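Local coordinates for chorismate mutase and shikimate 5-dehydrogenase fusion protein (Clostridium acetobutylicum, PDB 3FBT) that probably catalyses the reversible NADPH-linked reduction of 3-dehydroshikimate to shikimate, as the shikimate dehydrogenase part of a fusion with chorismate mutase, at residues T91-R96 against W251-I256; Y150-N155 against I169-L174. One frame throughout, in Å; residues are numbered along the deposited sequence.

Contact 1: residues T91-R96 against W251-I256; sequences TLKFSR and WNDISI
W251 has CG anti to its carbonyl carbon, which lays the indole, carried by helix 237-252, against strand 91-94. K93 has CG anti to the backbone N (chi1 -172°) and runs straight until a bend at its last torsion, bringing NZ to the carboxylate of D253. These two side chains carry most of the contact.

The indole meets the strand with its pyrrole edge. NE1 of W251 lies 2.8 Å from O of L92, near the ring plane. The bond is short but bent, with an N-H...O angle of 124°, and counts as weak. CD1 of W251 is also close, 3.3 Å from the same O of L92. The L92 side chain itself points the other way, so only its backbone serves the indole. CG2 of T91 comes obliquely to the ring, 3.5 Å from NE1 of W251. OG1 of T91 is bonded to T104 instead.

K93 and D253 cross at about a right angle. NZ of K93 is 3.1 Å from OD2 of D253 and forms a salt bridge. It meets that oxygen from above the carboxylate plane, 44° out of it. NZ of K93 is also hydrogen-bonded to O of I250, so the lysine reaches both the backbone of I250 and the carboxylate of D253. D253 is the first residue to leave the helical conformation, with positive phi.

Strand 91-94 runs antiparallel between strands 61-64 and 99-102. N90, just before it, and Q243, in the helix, are predicted shikimate ligands. The arrangement is a helix end packed on the mixed sheet of the shikimate-binding domain, beside the probable substrate site.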
loop_
_atom_site.group_PDB
_atom_site.type_symbol
_atom_site.label_atom_id
_atom_site.label_comp_id
_atom_site.label_asym_id
_atom_site.label_seq_id
_atom_site.Cartn_x
_atom_site.Cartn_y
_atom_site.Cartn_z
ATOM N N THR A 91 2.828 10.303 -14.224
ATOM C CA THR A 91 3.704 9.915 -13.095
ATOM C C THR A 91 3.589 10.984 -11.967
ATOM O O THR A 91 3.670 12.185 -12.255
ATOM C CB THR A 91 5.201 9.868 -13.516
ATOM O OG1 THR A 91 5.405 8.923 -14.570
ATOM C CG2 THR A 91 6.142 9.572 -12.324
ATOM N N LEU A 92 3.378 10.553 -10.716
ATOM C CA LEU A 92 3.189 11.469 -9.602
ATOM C C LEU A 92 4.274 11.221 -8.560
ATOM O O LEU A 92 4.519 10.104 -8.220
ATOM C CB LEU A 92 1.819 11.326 -8.967
ATOM C CG LEU A 92 0.624 11.257 -9.933
ATOM C CD1 LEU A 92 -0.620 11.137 -9.084
ATOM C CD2 LEU A 92 0.524 12.541 -10.734
ATOM N N LYS A 93 4.956 12.276 -8.164
ATOM C CA LYS A 93 5.981 12.237 -7.125
ATOM C C LYS A 93 5.412 12.908 -5.869
ATOM O O LYS A 93 4.866 14.013 -5.931
ATOM C CB LYS A 93 7.191 13.039 -7.562
ATOM C CG LYS A 93 8.458 12.914 -6.616
ATOM C CD LYS A 93 9.570 13.926 -7.115
ATOM C CE LYS A 93 10.862 13.925 -6.238
ATOM N NZ LYS A 93 11.199 12.482 -5.930
ATOM N N PHE A 94 5.477 12.206 -4.756
ATOM C CA PHE A 94 4.951 12.735 -3.505
ATOM C C PHE A 94 6.096 13.362 -2.767
ATOM O O PHE A 94 7.176 12.780 -2.673
ATOM C CB PHE A 94 4.356 11.590 -2.680
ATOM C CG PHE A 94 3.085 11.060 -3.280
ATOM C CD1 PHE A 94 1.856 11.571 -2.885
ATOM C CD2 PHE A 94 3.128 10.132 -4.302
ATOM C CE1 PHE A 94 0.671 11.136 -3.425
ATOM C CE2 PHE A 94 1.932 9.673 -4.895
ATOM C CZ PHE A 94 0.700 10.163 -4.492
ATOM N N SER A 95 5.928 14.561 -2.249
ATOM C CA SER A 95 6.956 15.022 -1.297
ATOM C C SER A 95 6.312 15.874 -0.220
ATOM O O SER A 95 5.115 15.955 -0.159
ATOM C CB SER A 95 8.085 15.749 -2.034
ATOM O OG SER A 95 7.628 17.041 -2.358
ATOM N N ARG A 96 7.129 16.509 0.630
ATOM C CA ARG A 96 6.628 17.502 1.644
ATOM C C ARG A 96 5.587 18.497 1.157
ATOM O O ARG A 96 4.484 18.597 1.697
ATOM C CB ARG A 96 7.823 18.284 2.222
ATOM N N TRP A 251 10.713 8.779 -8.583
ATOM C CA TRP A 251 10.176 8.491 -7.248
ATOM C C TRP A 251 11.295 8.383 -6.185
ATOM O O TRP A 251 11.197 8.930 -5.108
ATOM C CB TRP A 251 9.321 7.176 -7.221
ATOM C CG TRP A 251 8.050 7.282 -8.077
ATOM C CD1 TRP A 251 7.305 8.372 -8.277
ATOM C CD2 TRP A 251 7.388 6.192 -8.785
ATOM N NE1 TRP A 251 6.216 8.043 -9.144
ATOM C CE2 TRP A 251 6.292 6.714 -9.458
ATOM C CE3 TRP A 251 7.662 4.830 -8.913
ATOM C CZ2 TRP A 251 5.429 5.910 -10.230
ATOM C CZ3 TRP A 251 6.851 4.056 -9.666
ATOM C CH2 TRP A 251 5.746 4.591 -10.334
ATOM N N ASN A 252 12.317 7.619 -6.509
ATOM C CA ASN A 252 13.326 7.303 -5.571
ATOM C C ASN A 252 14.591 8.119 -5.748
ATOM O O ASN A 252 15.574 7.847 -5.088
ATOM C CB ASN A 252 13.618 5.837 -5.685
ATOM C CG ASN A 252 12.368 5.027 -5.488
ATOM O OD1 ASN A 252 11.704 5.163 -4.459
ATOM N ND2 ASN A 252 11.970 4.262 -6.511
ATOM N N ASP A 253 14.551 9.131 -6.604
ATOM C CA ASP A 253 15.723 9.984 -6.893
ATOM C C ASP A 253 16.965 9.165 -7.033
ATOM O O ASP A 253 17.942 9.386 -6.278
ATOM C CB ASP A 253 15.892 11.014 -5.787
ATOM C CG ASP A 253 14.836 12.105 -5.881
ATOM O OD1 ASP A 253 14.704 12.660 -7.001
ATOM O OD2 ASP A 253 14.117 12.399 -4.885
ATOM N N ILE A 254 16.920 8.186 -7.949
ATOM C CA ILE A 254 18.074 7.328 -8.285
ATOM C C ILE A 254 18.280 7.341 -9.807
ATOM O O ILE A 254 17.453 7.893 -10.521
ATOM C CB ILE A 254 17.824 5.842 -7.861
ATOM C CG1 ILE A 254 16.473 5.317 -8.392
ATOM C CG2 ILE A 254 17.909 5.656 -6.344
ATOM C CD1 ILE A 254 16.335 3.755 -8.319
ATOM N N SER A 255 19.303 6.642 -10.316
ATOM C CA SER A 255 19.463 6.418 -11.746
ATOM C C SER A 255 19.571 4.962 -11.949
ATOM O O SER A 255 20.297 4.311 -11.230
ATOM C CB SER A 255 20.741 7.075 -12.267
ATOM O OG SER A 255 20.730 8.396 -11.798
ATOM N N ILE A 256 18.859 4.436 -12.938
ATOM C CA ILE A 256 18.833 3.008 -13.181
ATOM C C ILE A 256 19.635 2.702 -14.439
ATOM O O ILE A 256 19.377 3.285 -15.461
ATOM C CB ILE A 256 17.390 2.531 -13.331
ATOM C CG1 ILE A 256 16.637 2.804 -12.017
ATOM C CG2 ILE A 256 17.332 1.071 -13.654
ATOM C CD1 ILE A 256 15.269 2.316 -12.043
#

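Contact 2: residues Y150-N155 against I169-L174; sequences YVVTRN and ISYDEL. With SO4 (sulfate ion), chain E.
V152 lies on the same side of the sheet as I169. Its CB is 4.1 Å from O of I169. CG1, anti to the backbone N (chi1 -167°), sits over the centre of the Y171 ring, 3.7 Å from the centroid and 6° off the normal, a CH-pi contact. It also packs against the carbonyl oxygens of I169 and S170. CG2 meets CG1 of I169 at 4.1 Å and CD1 of L174.

The backbones pair in parallel, I169 N to V151 O and T153 N to I169 O. A water bridges T153 O and Y171 N. S170 and E173 form a capping box on helix 171-174.

Beside V152, T153 OG1 donates to sulfate O4 (2.7 Å), accepts from N155 N in an ST turn and is also hydrogen-bonded to T159 OG1. R154 N binds sulfate O1, its guanidinium edge meets O2 (NH2 at 2.6 Å), and NE bonds O1 and, weakly, O2. S130 also binds the ion.

Backbone bonds and apolar packing close this beta-alpha-beta unit of the Rossmann fold. The sulfate is probably a crystallisation ion, but the grip is consistent with a site for the 2'-phosphate of NADP, as in other NADP-dependent shikimate dehydrogenases.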
loop_
_atom_site.group_PDB
_atom_site.type_symbol
_atom_site.label_atom_id
_atom_site.label_comp_id
_atom_site.label_asym_id
_atom_site.label_seq_id
_atom_site.Cartn_x
_atom_site.Cartn_y
_atom_site.Cartn_z
ATOM N N TYR A 150 2.909 13.807 -39.751
ATOM C CA TYR A 150 1.540 13.636 -40.049
ATOM C C TYR A 150 0.870 12.927 -38.880
ATOM O O TYR A 150 1.444 12.026 -38.329
ATOM C CB TYR A 150 1.370 12.809 -41.339
ATOM C CG TYR A 150 1.782 13.627 -42.548
ATOM C CD1 TYR A 150 0.842 14.381 -43.258
ATOM C CD2 TYR A 150 3.121 13.674 -42.956
ATOM C CE1 TYR A 150 1.232 15.158 -44.374
ATOM C CE2 TYR A 150 3.534 14.441 -44.052
ATOM C CZ TYR A 150 2.593 15.169 -44.764
ATOM O OH TYR A 150 3.015 15.923 -45.835
ATOM N N VAL A 151 -0.374 13.300 -38.595
ATOM C CA VAL A 151 -1.211 12.578 -37.661
ATOM C C VAL A 151 -2.365 12.028 -38.422
ATOM O O VAL A 151 -3.068 12.773 -39.084
ATOM C CB VAL A 151 -1.731 13.545 -36.601
ATOM C CG1 VAL A 151 -2.717 12.857 -35.653
ATOM C CG2 VAL A 151 -0.504 14.209 -35.836
ATOM N N VAL A 152 -2.562 10.719 -38.375
ATOM C CA VAL A 152 -3.581 10.127 -39.198
ATOM C C VAL A 152 -4.717 9.604 -38.326
ATOM O O VAL A 152 -4.481 8.844 -37.419
ATOM C CB VAL A 152 -3.054 8.929 -40.003
ATOM C CG1 VAL A 152 -4.078 8.536 -41.085
ATOM C CG2 VAL A 152 -1.624 9.226 -40.596
ATOM N N THR A 153 -5.951 9.997 -38.649
ATOM C CA THR A 153 -7.103 9.787 -37.778
ATOM C C THR A 153 -8.349 9.220 -38.517
ATOM O O THR A 153 -8.540 9.390 -39.750
ATOM C CB THR A 153 -7.496 11.171 -37.117
ATOM O OG1 THR A 153 -8.688 11.042 -36.323
ATOM C CG2 THR A 153 -7.786 12.177 -38.175
ATOM N N ARG A 154 -9.239 8.627 -37.753
ATOM C CA ARG A 154 -10.531 8.230 -38.328
ATOM C C ARG A 154 -11.463 9.411 -38.381
ATOM O O ARG A 154 -12.474 9.381 -39.068
ATOM C CB ARG A 154 -11.152 7.137 -37.505
ATOM C CG ARG A 154 -10.650 5.827 -37.892
ATOM C CD ARG A 154 -10.929 4.865 -36.804
ATOM N NE ARG A 154 -10.780 5.511 -35.506
ATOM C CZ ARG A 154 -11.274 4.993 -34.379
ATOM N NH1 ARG A 154 -11.948 3.840 -34.432
ATOM N NH2 ARG A 154 -11.101 5.604 -33.214
ATOM N N ASN A 155 -11.105 10.450 -37.655
ATOM C CA ASN A 155 -11.898 11.671 -37.575
ATOM C C ASN A 155 -11.135 12.949 -37.797
ATOM O O ASN A 155 -10.830 13.673 -36.847
ATOM C CB ASN A 155 -12.531 11.773 -36.181
ATOM C CG ASN A 155 -13.777 12.617 -36.184
ATOM O OD1 ASN A 155 -13.791 13.781 -36.657
ATOM N ND2 ASN A 155 -14.840 12.054 -35.642
ATOM N N ILE A 169 -4.598 14.038 -41.298
ATOM C CA ILE A 169 -5.086 13.498 -42.548
ATOM C C ILE A 169 -5.905 12.256 -42.279
ATOM O O ILE A 169 -5.825 11.676 -41.165
ATOM C CB ILE A 169 -3.907 13.235 -43.571
ATOM C CG1 ILE A 169 -3.004 12.117 -43.099
ATOM C CG2 ILE A 169 -3.156 14.556 -43.804
ATOM C CD1 ILE A 169 -1.826 11.720 -44.138
ATOM N N SER A 170 -6.675 11.840 -43.280
ATOM C CA SER A 170 -7.432 10.589 -43.189
ATOM C C SER A 170 -6.654 9.382 -43.626
ATOM O O SER A 170 -5.582 9.483 -44.277
ATOM C CB SER A 170 -8.694 10.674 -44.074
ATOM O OG SER A 170 -8.347 10.870 -45.439
ATOM N N TYR A 171 -7.180 8.206 -43.295
ATOM C CA TYR A 171 -6.484 7.029 -43.684
ATOM C C TYR A 171 -6.426 6.960 -45.220
ATOM O O TYR A 171 -5.415 6.487 -45.824
ATOM C CB TYR A 171 -7.075 5.779 -43.039
ATOM C CG TYR A 171 -6.537 5.578 -41.616
ATOM C CD1 TYR A 171 -5.426 4.812 -41.384
ATOM C CD2 TYR A 171 -7.118 6.230 -40.519
ATOM C CE1 TYR A 171 -4.911 4.664 -40.121
ATOM C CE2 TYR A 171 -6.607 6.072 -39.244
ATOM C CZ TYR A 171 -5.519 5.276 -39.039
ATOM O OH TYR A 171 -4.980 5.158 -37.767
ATOM N N ASP A 172 -7.474 7.469 -45.852
ATOM C CA ASP A 172 -7.468 7.545 -47.302
ATOM C C ASP A 172 -6.338 8.368 -47.844
ATOM O O ASP A 172 -5.697 7.960 -48.767
ATOM C CB ASP A 172 -8.754 8.165 -47.821
ATOM C CG ASP A 172 -9.917 7.344 -47.520
ATOM O OD1 ASP A 172 -9.857 6.094 -47.690
ATOM O OD2 ASP A 172 -10.911 7.960 -47.060
ATOM N N GLU A 173 -6.137 9.558 -47.306
ATOM C CA GLU A 173 -5.051 10.417 -47.750
ATOM C C GLU A 173 -3.671 9.790 -47.505
ATOM O O GLU A 173 -2.683 10.138 -48.178
ATOM C CB GLU A 173 -5.141 11.749 -47.016
ATOM C CG GLU A 173 -6.473 12.507 -47.191
ATOM C CD GLU A 173 -6.486 13.765 -46.337
ATOM O OE1 GLU A 173 -6.794 13.668 -45.125
ATOM O OE2 GLU A 173 -6.108 14.849 -46.850
ATOM N N LEU A 174 -3.598 8.877 -46.550
ATOM C CA LEU A 174 -2.296 8.379 -46.122
ATOM C C LEU A 174 -1.834 7.471 -47.229
ATOM O O LEU A 174 -0.643 7.364 -47.499
ATOM C CB LEU A 174 -2.422 7.534 -44.847
ATOM C CG LEU A 174 -1.179 6.714 -44.444
ATOM C CD1 LEU A 174 -0.003 7.653 -44.086
ATOM C CD2 LEU A 174 -1.475 5.845 -43.280
HETATM S S SO4 E . -8.423 8.177 -34.131
HETATM O O1 SO4 E . -8.418 7.526 -35.472
HETATM O O2 SO4 E . -9.778 7.826 -33.697
HETATM O O3 SO4 E . -7.477 7.552 -33.188
HETATM O O4 SO4 E . -8.134 9.602 -34.109
HETATM O O HOH W 1 -9.679 8.171 -41.990
#

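The contacts lie in different domains, on opposite sides of the chain's centre. Their centres are 38 Å apart and their nearest atoms about 22 Å. Contact 1 belongs to the mixed sheet of the substrate domain. Contact 2 is at the edge of the parallel Rossmann sheet, between strands 148-153 and 167-170. Along the chain contact 2 lies inside the loop that contact 1 closes. After strand 99-102 and helix 105-115 the chain builds the nucleotide domain, then returns to the substrate domain in helix 237-252. Contact 1 joins that helix to the first domain, while contact 2 is local to the second. This matches an enzyme that probably brings shikimate and NADP together between two domains.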